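Local coordinates for transcriptional regulator (LacI family) (Clostridium acetobutylicum ATCC 824, PDB 3G85), which probably acts as a DNA-binding transcription regulator of the LacI family, its periplasmic-binding-protein-like core following a DNA-binding region absent from this construct, at residues I166-S171 against D197-G202. Residues are numbered along the deposited sequence; the frame is centred on the assembly and turned at random.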
loop_
_atom_site.group_PDB
_atom_site.type_symbol
_atom_site.label_atom_id
_atom_site.label_comp_id
_atom_site.label_asym_id
_atom_site.label_seq_id
_atom_site.Cartn_x
_atom_site.Cartn_y
_atom_site.Cartn_z
ATOM N N ILE A 166 -4.000 -17.581 -4.523
ATOM C CA ILE A 166 -3.313 -17.691 -5.806
ATOM C C ILE A 166 -2.299 -16.556 -5.889
ATOM O O ILE A 166 -2.683 -15.377 -5.742
ATOM C CB ILE A 166 -4.333 -17.570 -6.979
ATOM C CG1 ILE A 166 -5.411 -18.660 -6.868
ATOM C CG2 ILE A 166 -3.656 -17.597 -8.329
ATOM C CD1 ILE A 166 -6.582 -18.490 -7.825
ATOM N N ALA A 167 -1.029 -16.906 -6.094
ATOM C CA ALA A 167 0.022 -15.911 -6.284
ATOM C C ALA A 167 -0.215 -15.190 -7.606
ATOM O O ALA A 167 -0.711 -15.799 -8.579
ATOM C CB ALA A 167 1.415 -16.554 -6.263
ATOM N N ALA A 168 0.134 -13.903 -7.648
ATOM C CA ALA A 168 0.067 -13.127 -8.892
ATOM C C ALA A 168 1.137 -12.052 -8.949
ATOM O O ALA A 168 1.583 -11.536 -7.909
ATOM C CB ALA A 168 -1.318 -12.471 -9.025
ATOM N N GLU A 169 1.537 -11.682 -10.163
ATOM C CA GLU A 169 2.334 -10.465 -10.336
ATOM C C GLU A 169 1.479 -9.230 -10.147
ATOM O O GLU A 169 0.286 -9.232 -10.493
ATOM C CB GLU A 169 2.948 -10.404 -11.722
ATOM C CG GLU A 169 4.328 -10.986 -11.792
ATOM C CD GLU A 169 4.694 -11.372 -13.213
ATOM O OE1 GLU A 169 3.981 -10.935 -14.175
ATOM O OE2 GLU A 169 5.693 -12.125 -13.364
ATOM N N ASN A 170 2.089 -8.176 -9.581
ATOM C CA ASN A 170 1.348 -6.970 -9.279
ATOM C C ASN A 170 1.223 -6.085 -10.517
ATOM O O ASN A 170 1.943 -5.073 -10.649
ATOM C CB ASN A 170 1.956 -6.179 -8.132
ATOM C CG ASN A 170 1.029 -5.085 -7.626
ATOM O OD1 ASN A 170 -0.086 -4.883 -8.140
ATOM N ND2 ASN A 170 1.486 -4.367 -6.618
ATOM N N SER A 171 0.310 -6.458 -11.407
ATOM C CA SER A 171 0.048 -5.660 -12.620
ATOM C C SER A 171 -1.319 -6.074 -13.118
ATOM O O SER A 171 -1.879 -7.091 -12.629
ATOM C CB SER A 171 1.109 -5.916 -13.696
ATOM O OG SER A 171 1.047 -7.257 -14.166
ATOM N N ASP A 197 -5.207 -3.205 -6.391
ATOM C CA ASP A 197 -6.229 -2.805 -7.361
ATOM C C ASP A 197 -5.830 -3.151 -8.789
ATOM O O ASP A 197 -6.716 -3.456 -9.588
ATOM C CB ASP A 197 -6.544 -1.314 -7.279
ATOM C CG ASP A 197 -5.311 -0.465 -7.535
ATOM O OD1 ASP A 197 -4.376 -0.552 -6.714
ATOM O OD2 ASP A 197 -5.246 0.211 -8.599
ATOM N N SER A 198 -4.537 -3.176 -9.120
ATOM C CA SER A 198 -4.122 -3.548 -10.485
ATOM C C SER A 198 -4.523 -4.994 -10.755
ATOM O O SER A 198 -4.980 -5.342 -11.835
ATOM C CB SER A 198 -2.599 -3.420 -10.674
ATOM O OG SER A 198 -2.246 -2.052 -10.688
ATOM N N ILE A 199 -4.340 -5.836 -9.742
ATOM C CA ILE A 199 -4.731 -7.225 -9.843
ATOM C C ILE A 199 -6.231 -7.294 -10.093
ATOM O O ILE A 199 -6.700 -8.024 -10.982
ATOM C CB ILE A 199 -4.286 -8.003 -8.579
ATOM C CG1 ILE A 199 -2.768 -8.284 -8.636
ATOM C CG2 ILE A 199 -5.121 -9.284 -8.401
ATOM C CD1 ILE A 199 -2.242 -8.893 -7.382
ATOM N N ALA A 200 -7.000 -6.537 -9.319
ATOM C CA ALA A 200 -8.469 -6.544 -9.463
ATOM C C ALA A 200 -8.932 -6.088 -10.845
ATOM O O ALA A 200 -9.876 -6.648 -11.418
ATOM C CB ALA A 200 -9.102 -5.666 -8.372
ATOM N N LEU A 201 -8.256 -5.095 -11.404
ATOM C CA LEU A 201 -8.632 -4.616 -12.742
ATOM C C LEU A 201 -8.400 -5.685 -13.821
ATOM O O LEU A 201 -9.244 -5.862 -14.720
ATOM C CB LEU A 201 -7.872 -3.348 -13.112
ATOM C CG LEU A 201 -8.274 -2.130 -12.268
ATOM C CD1 LEU A 201 -7.290 -0.986 -12.589
ATOM C CD2 LEU A 201 -9.795 -1.751 -12.441
ATOM N N GLY A 202 -7.313 -6.429 -13.684
ATOM C CA GLY A 202 -7.031 -7.547 -14.589
ATOM C C GLY A 202 -8.062 -8.668 -14.437
ATOM O O GLY A 202 -8.510 -9.265 -15.433
#
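I199 reaches from the first turn of helix 197-209 toward the loop that leaves strand 165-167, and the apolar part of the contact is built on this side chain. Its CG1 stands anti to the carbonyl carbon (chi1 -76°) and CD1 continues the chain fully extended, which carries the methyl to 4.0 Å from CB of A168, methyl against methyl. I133 of strand 131-134 touches both side chains. Close by, the same ethyl branch packs against backbone: CG1 of I199 lies 3.7 Å from the carbonyl O of E169, a van der Waals approach.

The topology is that of a Rossmann-like periplasmic-binding-protein lobe. Strand 165-167 is at one edge of the parallel part of the sheet, beside 131-134, with 191-194 next; the loops after 165-167 and 191-194 each run straight into a helix, so the contact joins the strand-to-helix connections of two strands that flank 131-134.

Farther along the loop the approaches across the contact are van der Waals, and the polar groups bond elsewhere. N170 is the centre of an inverse gamma turn, with a weak bond of 2.9 Å from S171 N to E169 O. The N170 side chain is swung with CG opposite the backbone N (chi1 -168°), bringing OD1 to 3.9 Å from CB of S198 while it accepts a hydrogen bond from S196, just ahead of the helix. The OG of S196 also bonds to I199 N, so one hydroxyl links the N170 side-chain amide to the first turn of the helix. S171, the N-cap of helix 172-182, turns its OG to G174 N. CB of S198 packs 3.8 Å from the carbonyl C of S171, and the carbonyl O of S171 lies 4.0 Å from CA of I199.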